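Local coordinates for protein hydroxyglutarate synthase (PDB 6W1G) that catalyses the iron(II)-dependent decarboxylation and hydroxylation of 2-oxoadipate to D-2-hydroxyglutarate with molecular oxygen, a step of D-lysine catabolism, at residues 21-26 / 185-190; 39-44 / 235-240; 96-101 / 427-432; 356-361 / 439-444. One frame throughout, in Å; residues are numbered along the deposited sequence.

Contacts 1, 2 and 4 are buried, whereas contact 3 is partly buried. Contacts 1 and 2 are both helix against helix and apolar, aliphatic or thioether in their main side-chain chemistry; their first segments, 21-26 and 39-44, lie on consecutive helices, 9-27 and 29-48. Contacts 3 and 4 turn to aromatic rings: a strand-borne tyrosine meets a phenylalanine in one, and in the other a tyrosine ring takes a CH-pi contact from a second tyrosine. Their helices, 424-433 and 440-458, also follow each other, and the two contacts touch where V96 and G97 pack on E440. Contacts 1 and 4 lie on opposite sides of the chain's centre, about 32 Å apart between contact centres.

Contact 1. Residues 21-26 / 185-190; sequences SLMYKQ and EALHTF
Two helices, 9-27 and 176-188, meet here through M23 and L187, with F190 adding its backbone carbonyl and CB just beyond. No hydrogen bond joins the two segments, and M23 alone reaches across from 21-26. In the conformer described, one of two modelled for M23, CG stands anti to the backbone N (chi1 174°) and the next torsion is also extended, which carries the sulfur straight out before a bend at chi3 (78°) turns the methyl aside. SD meets the branch point of L187, with M23 SD 3.6 Å from L187 CG, while the methyl lies along one arm of the fork, M23 CE to L187 CD1 being 3.7 Å. The two side chains run past each other in opposite directions. In the fold, this joins the first helix of the chain to a helix far along the sequence, and M20 and F16 extend the same apolar layer: M20 touches L187 and F190, and F16 packs on A186 and F190. The methyl of M23 also reaches the chain beyond the leucine, where M23 CE is 3.8 Å from F190 O and 4.3 Å from F190 CB. The F190 ring turns away from M23 to pack on I73 of strand 69-75.

Contact 2. Residues 39-44 / 235-240; sequences SEINQQ and DAIQLG
I41 points from helix 29-48 at helix 234-240, where its ethyl branch touches both A236 and I237 and CG2 flanks A236. CG1 lies anti to the carbonyl carbon (chi1 -70°) and CD1 is turned at chi2 -66°, which brings the end of the ethyl arm against the alanine methyl: I41 CD1 to A236 CB is 3.6 Å. From the other branch, I41 CG2 lies 4.1 Å from A236 CB, and A236 is thus met by both arms of the isoleucine. CD1 also approaches the alanine carbonyl, with I41 CD1 3.9 Å from A236 O. This is helix-helix packing of 29-48 against the short helix 234-240, with I41 CA and I237 CA 6.6 Å apart; the I237 side chain lies about 10 Å from that of the metal ligand E294. I41 CG1 is 4.2 Å from I237 CA and, in one of two modelled conformers, 4.3 Å from I237 CG1. I237 also packs on L34, L37 and V38 of helix 29-48. With an alanine in place of I41, the A236 methyl would probably face a gap. Next door, N42 ties helix 29-48 to the chain leading into helix 234-240, through the O of R230, the OG1 of T231 and the N of L232.

Contact 3. Residues 96-101 / 427-432; sequences VGYYDL and EAFEAA
Y98 and F429 carry this contact alone, each reaching out with CG anti to its own backbone N (chi1 174° for Y98, -173° for F429). These extended first torsions send the two side chains past each other in opposite directions. The CD1-CE1 side of the tyrosine lies against the root of the phenylalanine: Y98 CE1 is 3.5 Å from F429 CB and 3.6 Å from F429 CG. The neighbouring carbon, Y98 CD1, lies over one face of the phenylalanine ring, 3.9 Å from F429 CG. The ring planes are inclined at 52° with centroids 5.4 Å apart, an oblique aromatic pair. The phenylalanine ring also meets H109 edge-to-face, and the same histidine ND1 hydrogen-bonds Y98 OH; H109 therefore touches both partners. Trimming F429 to an alanine would probably open a gap beside Y98 CE1 and CD1 and leave H109 without its phenylalanine partner. Y98 belongs to strand 94-100, an outermost strand of the mixed five-stranded sheet, and F429 to helix 424-433, which lies against that strand through Y98. Strand 108-114, next in the sheet, supplies H109 and T111, which both touch the phenylalanine, while N425 and R426 of the helix also touch Y98.

Contact 4. Residues 356-361 / 439-444; sequences LAYFRY and DELALY
Y358 CA and Y444 CA come within 6.6 Å where the extended chain just before strand 359-363 passes the start of helix 440-458. This joins the small two-stranded antiparallel sheet, strands 359-363 and 389-393, to the last helix of the chain. The Y358 side chain reaches across, with its CG anti to the carbonyl carbon, and crosses that of Y444 at about a right angle. Y444 CB sits over one face of the Y358 ring in a CH-pi contact, 3.7 Å from the Y358 ring centroid and 22° off the normal. It lies toward the rim, where Y358 CD2 to Y444 CB is 3.4 Å. The Y444 ring itself leads away, inclined at 40° to the other, and its OH hydrogen-bonds the N of E397. From L441 the nearest side-chain atom, L441 CB, is 3.8 Å from Y358 OH. Further along helix 440-458, A445 and E448 also touch Y358, while P304 of helix 304-321 packs on both Y358 and L441. E448 OE2 in addition accepts a hydrogen bond from F359 N, a polar tie between the same two elements. The start of the helix is N-capped by D439, whose OD1 takes a weak bond from L441 N at 2.9 Å, bent to 128° at the hydrogen.

Contact 1. Residues 21-26 / 185-190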
loop_
_atom_site.group_PDB
_atom_site.type_symbol
_atom_site.label_atom_id
_atom_site.label_comp_id
_atom_site.label_asym_id
_atom_site.label_seq_id
_atom_site.Cartn_x
_atom_site.Cartn_y
_atom_site.Cartn_z
ATOM N N SER A 21 -3.551 13.476 -4.349
ATOM C CA SER A 21 -2.580 14.115 -3.471
ATOM C C SER A 21 -2.842 15.605 -3.345
ATOM O O SER A 21 -2.802 16.169 -2.252
ATOM C CB SER A 21 -1.174 13.827 -3.991
ATOM O OG SER A 21 -0.202 14.317 -3.079
ATOM N N LEU A 22 -3.110 16.270 -4.457
ATOM C CA LEU A 22 -3.403 17.695 -4.377
ATOM C C LEU A 22 -4.680 17.957 -3.583
ATOM O O LEU A 22 -4.752 18.910 -2.802
ATOM C CB LEU A 22 -3.515 18.260 -5.789
ATOM C CG LEU A 22 -2.115 18.310 -6.414
ATOM C CD1 LEU A 22 -2.254 19.060 -7.714
ATOM C CD2 LEU A 22 -0.965 18.910 -5.593
ATOM N N MET A 23 -5.716 17.147 -3.792
ATOM C CA MET A 23 -6.964 17.340 -3.063
ATOM C C MET A 23 -6.749 17.142 -1.569
ATOM O O MET A 23 -7.201 17.958 -0.743
ATOM C CB MET A 23 -8.015 16.343 -3.563
ATOM C CG MET A 23 -9.301 16.365 -2.765
ATOM S SD MET A 23 -10.585 15.267 -3.370
ATOM C CE MET A 23 -9.982 13.711 -2.723
ATOM N N TYR A 24 -6.055 16.068 -1.201
ATOM C CA TYR A 24 -5.815 15.760 0.196
ATOM C C TYR A 24 -4.970 16.847 0.856
ATOM O O TYR A 24 -5.211 17.210 2.008
ATOM C CB TYR A 24 -5.196 14.355 0.311
ATOM C CG TYR A 24 -5.030 13.865 1.720
ATOM C CD1 TYR A 24 -6.133 13.581 2.530
ATOM C CD2 TYR A 24 -3.785 13.694 2.250
ATOM C CE1 TYR A 24 -5.968 13.126 3.810
ATOM C CE2 TYR A 24 -3.618 13.271 3.552
ATOM C CZ TYR A 24 -4.707 12.985 4.325
ATOM O OH TYR A 24 -4.521 12.543 5.596
ATOM N N LYS A 25 -3.987 17.363 0.135
ATOM C CA LYS A 25 -3.149 18.423 0.691
ATOM C C LYS A 25 -3.982 19.657 1.007
ATOM O O LYS A 25 -3.742 20.308 2.013
ATOM C CB LYS A 25 -2.033 18.727 -0.287
ATOM C CG LYS A 25 -1.074 19.789 0.222
ATOM C CD LYS A 25 0.068 20.022 -0.751
ATOM C CE LYS A 25 0.819 21.295 -0.390
ATOM N NZ LYS A 25 2.090 21.504 -1.143
ATOM N N GLN A 26 -4.954 19.992 0.171
ATOM C CA GLN A 26 -5.852 21.103 0.451
ATOM C C GLN A 26 -6.695 20.818 1.697
ATOM O O GLN A 26 -6.919 21.712 2.520
ATOM C CB GLN A 26 -6.695 21.355 -0.799
ATOM C CG GLN A 26 -7.838 22.325 -0.580
ATOM C CD GLN A 26 -9.139 21.640 -0.119
ATOM O OE1 GLN A 26 -9.751 22.044 0.871
ATOM N NE2 GLN A 26 -9.558 20.590 -0.850
ATOM N N GLU A 185 -14.321 12.983 -11.850
ATOM C CA GLU A 185 -15.540 12.415 -11.307
ATOM C C GLU A 185 -15.256 11.387 -10.248
ATOM O O GLU A 185 -15.954 11.314 -9.234
ATOM C CB GLU A 185 -16.384 11.845 -12.441
ATOM C CG GLU A 185 -16.939 12.872 -13.369
ATOM C CD GLU A 185 -18.007 13.784 -12.742
ATOM O OE1 GLU A 185 -18.653 13.395 -11.748
ATOM O OE2 GLU A 185 -18.218 14.890 -13.290
ATOM N N ALA A 186 -14.259 10.550 -10.484
ATOM C CA ALA A 186 -13.872 9.556 -9.484
ATOM C C ALA A 186 -13.422 10.211 -8.193
ATOM O O ALA A 186 -13.702 9.710 -7.105
ATOM C CB ALA A 186 -12.739 8.699 -10.022
ATOM N N LEU A 187 -12.702 11.327 -8.299
ATOM C CA LEU A 187 -12.181 11.977 -7.112
ATOM C C LEU A 187 -13.294 12.413 -6.177
ATOM O O LEU A 187 -13.105 12.417 -4.958
ATOM C CB LEU A 187 -11.373 13.183 -7.566
ATOM C CG LEU A 187 -10.374 13.814 -6.611
ATOM C CD1 LEU A 187 -9.317 12.836 -6.272
ATOM C CD2 LEU A 187 -9.792 15.051 -7.274
ATOM N N HIS A 188 -14.465 12.758 -6.726
ATOM C CA HIS A 188 -15.544 13.184 -5.866
ATOM C C HIS A 188 -15.915 12.129 -4.834
ATOM O O HIS A 188 -16.344 12.462 -3.718
ATOM C CB HIS A 188 -16.768 13.519 -6.714
ATOM C CG HIS A 188 -16.642 14.747 -7.545
ATOM N ND1 HIS A 188 -16.097 15.927 -7.074
ATOM C CD2 HIS A 188 -17.053 14.998 -8.808
ATOM C CE1 HIS A 188 -16.161 16.845 -8.026
ATOM N NE2 HIS A 188 -16.743 16.308 -9.087
ATOM N N THR A 189 -15.724 10.845 -5.171
ATOM C CA THR A 189 -16.079 9.768 -4.259
ATOM C C THR A 189 -15.328 9.878 -2.955
ATOM O O THR A 189 -15.839 9.436 -1.924
ATOM C CB THR A 189 -15.827 8.431 -4.933
ATOM O OG1 THR A 189 -16.659 8.355 -6.076
ATOM C CG2 THR A 189 -16.201 7.271 -4.091
ATOM N N PHE A 190 -14.116 10.447 -2.994
ATOM C CA PHE A 190 -13.162 10.383 -1.892
ATOM C C PHE A 190 -12.954 11.704 -1.181
ATOM O O PHE A 190 -12.132 11.788 -0.256
ATOM C CB PHE A 190 -11.835 9.859 -2.436
ATOM C CG PHE A 190 -12.008 8.577 -3.215
ATOM C CD1 PHE A 190 -12.432 7.420 -2.579
ATOM C CD2 PHE A 190 -11.883 8.562 -4.581
ATOM C CE1 PHE A 190 -12.648 6.282 -3.267
ATOM C CE2 PHE A 190 -12.093 7.383 -5.294
ATOM C CZ PHE A 190 -12.481 6.242 -4.630
#

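Contact 2. Residues 39-44 / 235-240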
loop_
_atom_site.group_PDB
_atom_site.type_symbol
_atom_site.label_atom_id
_atom_site.label_comp_id
_atom_site.label_asym_id
_atom_site.label_seq_id
_atom_site.Cartn_x
_atom_site.Cartn_y
_atom_site.Cartn_z
ATOM N N SER A 39 10.636 14.634 0.834
ATOM C CA SER A 39 11.537 14.967 -0.258
ATOM C C SER A 39 12.944 15.241 0.265
ATOM O O SER A 39 13.935 14.805 -0.325
ATOM C CB SER A 39 11.004 16.180 -1.008
ATOM O OG SER A 39 11.883 16.546 -2.048
ATOM N N GLU A 40 13.046 15.973 1.374
ATOM C CA GLU A 40 14.358 16.280 1.938
ATOM C C GLU A 40 15.062 15.025 2.429
ATOM O O GLU A 40 16.258 14.826 2.162
ATOM C CB GLU A 40 14.157 17.241 3.108
ATOM C CG GLU A 40 15.412 17.738 3.772
ATOM C CD GLU A 40 15.140 18.840 4.796
ATOM O OE1 GLU A 40 14.415 18.584 5.780
ATOM O OE2 GLU A 40 15.642 19.965 4.607
ATOM N N ILE A 41 14.360 14.185 3.179
ATOM C CA ILE A 41 14.956 12.938 3.664
ATOM C C ILE A 41 15.430 12.052 2.517
ATOM O O ILE A 41 16.531 11.470 2.567
ATOM C CB ILE A 41 14.002 12.181 4.593
ATOM C CG1 ILE A 41 13.841 12.914 5.923
ATOM C CG2 ILE A 41 14.402 10.724 4.814
ATOM C CD1 ILE A 41 15.073 12.973 6.762
ATOM N N ASN A 42 14.602 11.910 1.468
ATOM C CA ASN A 42 14.943 11.012 0.372
ATOM C C ASN A 42 16.166 11.521 -0.369
ATOM O O ASN A 42 17.046 10.744 -0.727
ATOM C CB ASN A 42 13.765 10.919 -0.573
ATOM C CG ASN A 42 12.615 10.093 0.004
ATOM O OD1 ASN A 42 12.698 9.581 1.125
ATOM N ND2 ASN A 42 11.558 9.942 -0.766
ATOM N N GLN A 43 16.258 12.835 -0.539
ATOM C CA GLN A 43 17.427 13.399 -1.191
ATOM C C GLN A 43 18.683 13.160 -0.373
ATOM O O GLN A 43 19.745 12.860 -0.929
ATOM C CB GLN A 43 17.203 14.893 -1.366
ATOM C CG GLN A 43 16.374 15.276 -2.581
ATOM C CD GLN A 43 16.705 16.653 -3.163
ATOM O OE1 GLN A 43 17.480 17.433 -2.599
ATOM N NE2 GLN A 43 16.103 16.951 -4.312
ATOM N N GLN A 44 18.593 13.315 0.947
ATOM C CA GLN A 44 19.734 13.052 1.816
ATOM C C GLN A 44 20.179 11.600 1.713
ATOM O O GLN A 44 21.373 11.323 1.632
ATOM C CB GLN A 44 19.350 13.389 3.247
ATOM C CG GLN A 44 20.430 13.137 4.316
ATOM C CD GLN A 44 20.059 13.723 5.669
ATOM O OE1 GLN A 44 20.860 14.424 6.300
ATOM N NE2 GLN A 44 18.846 13.429 6.130
ATOM N N ASP A 235 13.385 6.073 9.961
ATOM C CA ASP A 235 13.983 6.539 11.206
ATOM C C ASP A 235 14.327 8.015 11.107
ATOM O O ASP A 235 14.115 8.790 12.043
ATOM C CB ASP A 235 15.261 5.764 11.505
ATOM C CG ASP A 235 15.026 4.285 11.796
ATOM O OD1 ASP A 235 14.032 3.955 12.430
ATOM O OD2 ASP A 235 15.856 3.450 11.397
ATOM N N ALA A 236 14.878 8.416 9.974
ATOM C CA ALA A 236 15.223 9.801 9.742
ATOM C C ALA A 236 13.985 10.674 9.725
ATOM O O ALA A 236 13.996 11.788 10.264
ATOM C CB ALA A 236 16.025 9.947 8.458
ATOM N N ILE A 237 12.906 10.213 9.100
ATOM C CA ILE A 237 11.750 11.088 9.074
ATOM C C ILE A 237 11.190 11.253 10.490
ATOM O O ILE A 237 10.726 12.329 10.841
ATOM C CB ILE A 237 10.718 10.629 8.028
ATOM C CG1 ILE A 237 9.960 11.859 7.580
ATOM C CG2 ILE A 237 9.921 9.510 8.576
ATOM C CD1 ILE A 237 9.323 11.672 6.282
ATOM N N GLN A 238 11.196 10.189 11.303
ATOM C CA GLN A 238 10.694 10.296 12.677
ATOM C C GLN A 238 11.471 11.338 13.467
ATOM O O GLN A 238 10.882 12.028 14.299
ATOM C CB GLN A 238 10.756 8.955 13.399
ATOM C CG GLN A 238 9.627 8.028 13.071
ATOM C CD GLN A 238 9.584 6.848 14.006
ATOM O OE1 GLN A 238 10.480 6.009 14.007
ATOM N NE2 GLN A 238 8.555 6.790 14.830
ATOM N N LEU A 239 12.769 11.473 13.201
ATOM C CA LEU A 239 13.576 12.463 13.877
ATOM C C LEU A 239 13.248 13.886 13.432
ATOM O O LEU A 239 13.527 14.840 14.162
ATOM C CB LEU A 239 15.071 12.258 13.690
ATOM C CG LEU A 239 15.694 11.196 14.535
ATOM C CD1 LEU A 239 17.165 11.010 14.105
ATOM C CD2 LEU A 239 15.653 11.558 16.012
ATOM N N GLY A 240 12.737 14.060 12.227
ATOM C CA GLY A 240 12.335 15.374 11.751
ATOM C C GLY A 240 10.882 15.780 12.001
ATOM O O GLY A 240 10.599 16.991 11.937
#

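Contact 3. Residues 96-101 / 427-432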
loop_
_atom_site.group_PDB
_atom_site.type_symbol
_atom_site.label_atom_id
_atom_site.label_comp_id
_atom_site.label_asym_id
_atom_site.label_seq_id
_atom_site.Cartn_x
_atom_site.Cartn_y
_atom_site.Cartn_z
ATOM N N VAL A 96 -5.449 -7.166 -4.901
ATOM C CA VAL A 96 -4.340 -8.043 -4.537
ATOM C C VAL A 96 -4.363 -8.223 -3.030
ATOM O O VAL A 96 -4.380 -7.241 -2.278
ATOM C CB VAL A 96 -2.987 -7.460 -4.990
ATOM C CG1 VAL A 96 -1.875 -8.406 -4.588
ATOM C CG2 VAL A 96 -3.002 -7.186 -6.475
ATOM N N GLY A 97 -4.311 -9.482 -2.585
ATOM C CA GLY A 97 -4.222 -9.791 -1.184
ATOM C C GLY A 97 -5.528 -9.719 -0.440
ATOM O O GLY A 97 -6.537 -9.209 -0.927
ATOM N N TYR A 98 -5.516 -10.247 0.779
ATOM C CA TYR A 98 -6.695 -10.258 1.633
ATOM C C TYR A 98 -6.233 -10.125 3.077
ATOM O O TYR A 98 -5.332 -10.834 3.533
ATOM C CB TYR A 98 -7.483 -11.567 1.441
ATOM C CG TYR A 98 -8.633 -11.668 2.407
ATOM C CD1 TYR A 98 -9.713 -10.787 2.338
ATOM C CD2 TYR A 98 -8.638 -12.608 3.419
ATOM C CE1 TYR A 98 -10.748 -10.832 3.228
ATOM C CE2 TYR A 98 -9.685 -12.669 4.316
ATOM C CZ TYR A 98 -10.745 -11.798 4.217
ATOM O OH TYR A 98 -11.768 -11.910 5.143
ATOM N N TYR A 99 -6.834 -9.166 3.781
ATOM C CA TYR A 99 -6.435 -8.782 5.131
ATOM C C TYR A 99 -7.691 -8.803 5.985
ATOM O O TYR A 99 -8.582 -7.979 5.785
ATOM C CB TYR A 99 -5.834 -7.385 5.164
ATOM C CG TYR A 99 -4.678 -7.192 4.194
ATOM C CD1 TYR A 99 -4.923 -6.909 2.846
ATOM C CD2 TYR A 99 -3.361 -7.289 4.599
ATOM C CE1 TYR A 99 -3.888 -6.747 1.949
ATOM C CE2 TYR A 99 -2.331 -7.133 3.712
ATOM C CZ TYR A 99 -2.586 -6.856 2.405
ATOM O OH TYR A 99 -1.521 -6.716 1.537
ATOM N N ASP A 100 -7.789 -9.739 6.906
ATOM C CA ASP A 100 -8.984 -9.888 7.732
ATOM C C ASP A 100 -8.692 -9.436 9.144
ATOM O O ASP A 100 -7.923 -10.080 9.864
ATOM C CB ASP A 100 -9.393 -11.350 7.703
ATOM C CG ASP A 100 -10.675 -11.613 8.437
ATOM O OD1 ASP A 100 -11.394 -10.637 8.703
ATOM O OD2 ASP A 100 -10.939 -12.786 8.724
ATOM N N LEU A 101 -9.294 -8.327 9.531
ATOM C CA LEU A 101 -9.121 -7.825 10.881
ATOM C C LEU A 101 -10.173 -8.319 11.859
ATOM O O LEU A 101 -10.130 -7.925 13.031
ATOM C CB LEU A 101 -9.096 -6.301 10.885
ATOM C CG LEU A 101 -7.771 -5.668 10.485
ATOM C CD1 LEU A 101 -7.974 -4.231 10.073
ATOM C CD2 LEU A 101 -6.763 -5.771 11.634
ATOM N N GLU A 427 -13.846 -16.001 1.294
ATOM C CA GLU A 427 -14.877 -16.312 0.309
ATOM C C GLU A 427 -15.996 -15.277 0.336
ATOM O O GLU A 427 -16.491 -14.876 -0.717
ATOM C CB GLU A 427 -15.418 -17.719 0.562
ATOM C CG GLU A 427 -14.408 -18.823 0.280
ATOM C CD GLU A 427 -14.847 -20.200 0.782
ATOM O OE1 GLU A 427 -15.988 -20.362 1.264
ATOM O OE2 GLU A 427 -14.035 -21.137 0.705
ATOM N N ALA A 428 -16.406 -14.845 1.535
ATOM C CA ALA A 428 -17.410 -13.797 1.642
ATOM C C ALA A 428 -16.895 -12.502 1.035
ATOM O O ALA A 428 -17.643 -11.794 0.355
ATOM C CB ALA A 428 -17.798 -13.559 3.104
ATOM N N PHE A 429 -15.623 -12.164 1.288
ATOM C CA PHE A 429 -15.064 -10.958 0.713
ATOM C C PHE A 429 -15.096 -11.035 -0.805
ATOM O O PHE A 429 -15.455 -10.070 -1.482
ATOM C CB PHE A 429 -13.634 -10.770 1.203
ATOM C CG PHE A 429 -13.041 -9.443 0.788
ATOM C CD1 PHE A 429 -13.284 -8.294 1.511
ATOM C CD2 PHE A 429 -12.275 -9.352 -0.359
ATOM C CE1 PHE A 429 -12.770 -7.057 1.128
ATOM C CE2 PHE A 429 -11.753 -8.124 -0.755
ATOM C CZ PHE A 429 -11.987 -6.980 -0.002
ATOM N N GLU A 430 -14.671 -12.171 -1.369
ATOM C CA GLU A 430 -14.608 -12.306 -2.821
ATOM C C GLU A 430 -15.990 -12.315 -3.465
ATOM O O GLU A 430 -16.159 -11.796 -4.573
ATOM C CB GLU A 430 -13.766 -13.534 -3.212
ATOM C CG GLU A 430 -12.308 -13.340 -2.820
ATOM C CD GLU A 430 -11.419 -14.524 -3.145
ATOM O OE1 GLU A 430 -11.906 -15.669 -3.172
ATOM O OE2 GLU A 430 -10.224 -14.295 -3.380
ATOM N N ALA A 431 -16.988 -12.850 -2.773
ATOM C CA ALA A 431 -18.341 -12.791 -3.297
ATOM C C ALA A 431 -18.814 -11.349 -3.384
ATOM O O ALA A 431 -19.461 -10.952 -4.367
ATOM C CB ALA A 431 -19.255 -13.633 -2.414
ATOM N N ALA A 432 -18.491 -10.545 -2.368
ATOM C CA ALA A 432 -18.855 -9.126 -2.374
ATOM C C ALA A 432 -18.098 -8.364 -3.449
ATOM O O ALA A 432 -18.664 -7.526 -4.151
ATOM C CB ALA A 432 -18.559 -8.537 -0.998
#

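Contact 4. Residues 356-361 / 439-444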
loop_
_atom_site.group_PDB
_atom_site.type_symbol
_atom_site.label_atom_id
_atom_site.label_comp_id
_atom_site.label_asym_id
_atom_site.label_seq_id
_atom_site.Cartn_x
_atom_site.Cartn_y
_atom_site.Cartn_z
ATOM N N LEU A 356 14.702 -16.211 0.811
ATOM C CA LEU A 356 13.847 -15.489 1.741
ATOM C C LEU A 356 13.106 -14.323 1.120
ATOM O O LEU A 356 12.074 -13.882 1.643
ATOM C CB LEU A 356 14.678 -14.973 2.924
ATOM C CG LEU A 356 15.329 -16.099 3.728
ATOM C CD1 LEU A 356 16.267 -15.525 4.716
ATOM C CD2 LEU A 356 14.309 -16.955 4.406
ATOM N N ALA A 357 13.612 -13.776 0.030
ATOM C CA ALA A 357 13.069 -12.603 -0.611
ATOM C C ALA A 357 13.068 -12.807 -2.110
ATOM O O ALA A 357 13.799 -13.647 -2.630
ATOM C CB ALA A 357 13.836 -11.345 -0.290
ATOM N N TYR A 358 12.239 -12.038 -2.807
ATOM C CA TYR A 358 12.235 -12.015 -4.269
ATOM C C TYR A 358 13.207 -10.951 -4.759
ATOM O O TYR A 358 13.406 -9.923 -4.112
ATOM C CB TYR A 358 10.822 -11.699 -4.797
ATOM C CG TYR A 358 9.847 -12.788 -4.521
ATOM C CD1 TYR A 358 9.844 -13.952 -5.259
ATOM C CD2 TYR A 358 8.893 -12.646 -3.508
ATOM C CE1 TYR A 358 8.929 -14.951 -4.998
ATOM C CE2 TYR A 358 7.962 -13.616 -3.246
ATOM C CZ TYR A 358 7.992 -14.798 -3.991
ATOM O OH TYR A 358 7.107 -15.804 -3.713
ATOM N N PHE A 359 13.779 -11.220 -5.934
ATOM C CA PHE A 359 14.816 -10.384 -6.541
ATOM C C PHE A 359 14.503 -10.078 -7.974
ATOM O O PHE A 359 13.806 -10.811 -8.654
ATOM C CB PHE A 359 16.185 -11.082 -6.424
ATOM C CG PHE A 359 16.685 -11.130 -5.008
ATOM C CD1 PHE A 359 16.292 -12.122 -4.106
ATOM C CD2 PHE A 359 17.475 -10.081 -4.533
ATOM C CE1 PHE A 359 16.683 -12.040 -2.769
ATOM C CE2 PHE A 359 17.882 -10.030 -3.209
ATOM C CZ PHE A 359 17.477 -10.978 -2.335
ATOM N N ARG A 360 15.088 -9.004 -8.468
ATOM C CA ARG A 360 15.228 -8.788 -9.913
ATOM C C ARG A 360 16.698 -8.771 -10.273
ATOM O O ARG A 360 17.543 -8.281 -9.529
ATOM C CB ARG A 360 14.554 -7.461 -10.337
ATOM C CG ARG A 360 13.066 -7.473 -10.134
ATOM C CD ARG A 360 12.451 -6.076 -10.466
ATOM N NE ARG A 360 12.418 -5.869 -11.896
ATOM C CZ ARG A 360 12.499 -4.691 -12.479
ATOM N NH1 ARG A 360 12.574 -3.583 -11.783
ATOM N NH2 ARG A 360 12.497 -4.637 -13.807
ATOM N N TYR A 361 16.960 -9.311 -11.439
ATOM C CA TYR A 361 18.278 -9.520 -11.987
ATOM C C TYR A 361 18.437 -8.671 -13.232
ATOM O O TYR A 361 17.511 -8.592 -14.038
ATOM C CB TYR A 361 18.456 -10.999 -12.346
ATOM C CG TYR A 361 18.414 -11.888 -11.118
ATOM C CD1 TYR A 361 17.194 -12.331 -10.577
ATOM C CD2 TYR A 361 19.555 -12.256 -10.468
ATOM C CE1 TYR A 361 17.130 -13.134 -9.476
ATOM C CE2 TYR A 361 19.525 -13.047 -9.333
ATOM C CZ TYR A 361 18.311 -13.469 -8.828
ATOM O OH TYR A 361 18.306 -14.251 -7.732
ATOM N N ASP A 439 -2.980 -13.330 -5.817
ATOM C CA ASP A 439 -1.959 -13.776 -4.865
ATOM C C ASP A 439 -0.692 -12.973 -5.129
ATOM O O ASP A 439 -0.007 -13.173 -6.151
ATOM C CB ASP A 439 -1.717 -15.265 -5.070
ATOM C CG ASP A 439 -0.587 -15.832 -4.227
ATOM O OD1 ASP A 439 0.074 -15.115 -3.442
ATOM O OD2 ASP A 439 -0.363 -17.053 -4.367
ATOM N N GLU A 440 -0.358 -12.083 -4.193
ATOM C CA GLU A 440 0.809 -11.226 -4.370
ATOM C C GLU A 440 2.087 -12.018 -4.513
ATOM O O GLU A 440 2.986 -11.591 -5.231
ATOM C CB GLU A 440 0.924 -10.193 -3.257
ATOM C CG GLU A 440 1.172 -10.694 -1.837
ATOM C CD GLU A 440 -0.090 -11.123 -1.102
ATOM O OE1 GLU A 440 -1.129 -11.354 -1.750
ATOM O OE2 GLU A 440 -0.043 -11.219 0.140
ATOM N N LEU A 441 2.221 -13.135 -3.780
ATOM C CA LEU A 441 3.465 -13.913 -3.894
ATOM C C LEU A 441 3.658 -14.479 -5.303
ATOM O O LEU A 441 4.780 -14.535 -5.810
ATOM C CB LEU A 441 3.495 -14.990 -2.822
ATOM C CG LEU A 441 3.267 -14.415 -1.419
ATOM C CD1 LEU A 441 3.397 -15.480 -0.352
ATOM C CD2 LEU A 441 4.161 -13.227 -1.047
ATOM N N ALA A 442 2.579 -14.940 -5.930
ATOM C CA ALA A 442 2.662 -15.395 -7.313
ATOM C C ALA A 442 3.061 -14.260 -8.242
ATOM O O ALA A 442 3.874 -14.460 -9.165
ATOM C CB ALA A 442 1.331 -16.017 -7.745
ATOM N N LEU A 443 2.542 -13.056 -7.985
ATOM C CA LEU A 443 2.890 -11.904 -8.809
ATOM C C LEU A 443 4.376 -11.560 -8.642
ATOM O O LEU A 443 5.056 -11.220 -9.619
ATOM C CB LEU A 443 2.025 -10.706 -8.408
ATOM C CG LEU A 443 0.545 -10.828 -8.749
ATOM C CD1 LEU A 443 -0.195 -9.643 -8.158
ATOM C CD2 LEU A 443 0.360 -10.917 -10.218
ATOM N N TYR A 444 4.903 -11.627 -7.419
ATOM C CA TYR A 444 6.314 -11.345 -7.208
ATOM C C TYR A 444 7.190 -12.384 -7.896
ATOM O O TYR A 444 8.211 -12.053 -8.508
ATOM C CB TYR A 444 6.647 -11.282 -5.721
ATOM C CG TYR A 444 6.018 -10.137 -4.968
ATOM C CD1 TYR A 444 6.022 -8.852 -5.475
ATOM C CD2 TYR A 444 5.446 -10.351 -3.738
ATOM C CE1 TYR A 444 5.423 -7.803 -4.782
ATOM C CE2 TYR A 444 4.864 -9.280 -3.039
ATOM C CZ TYR A 444 4.847 -8.035 -3.585
ATOM O OH TYR A 444 4.317 -6.943 -2.911
#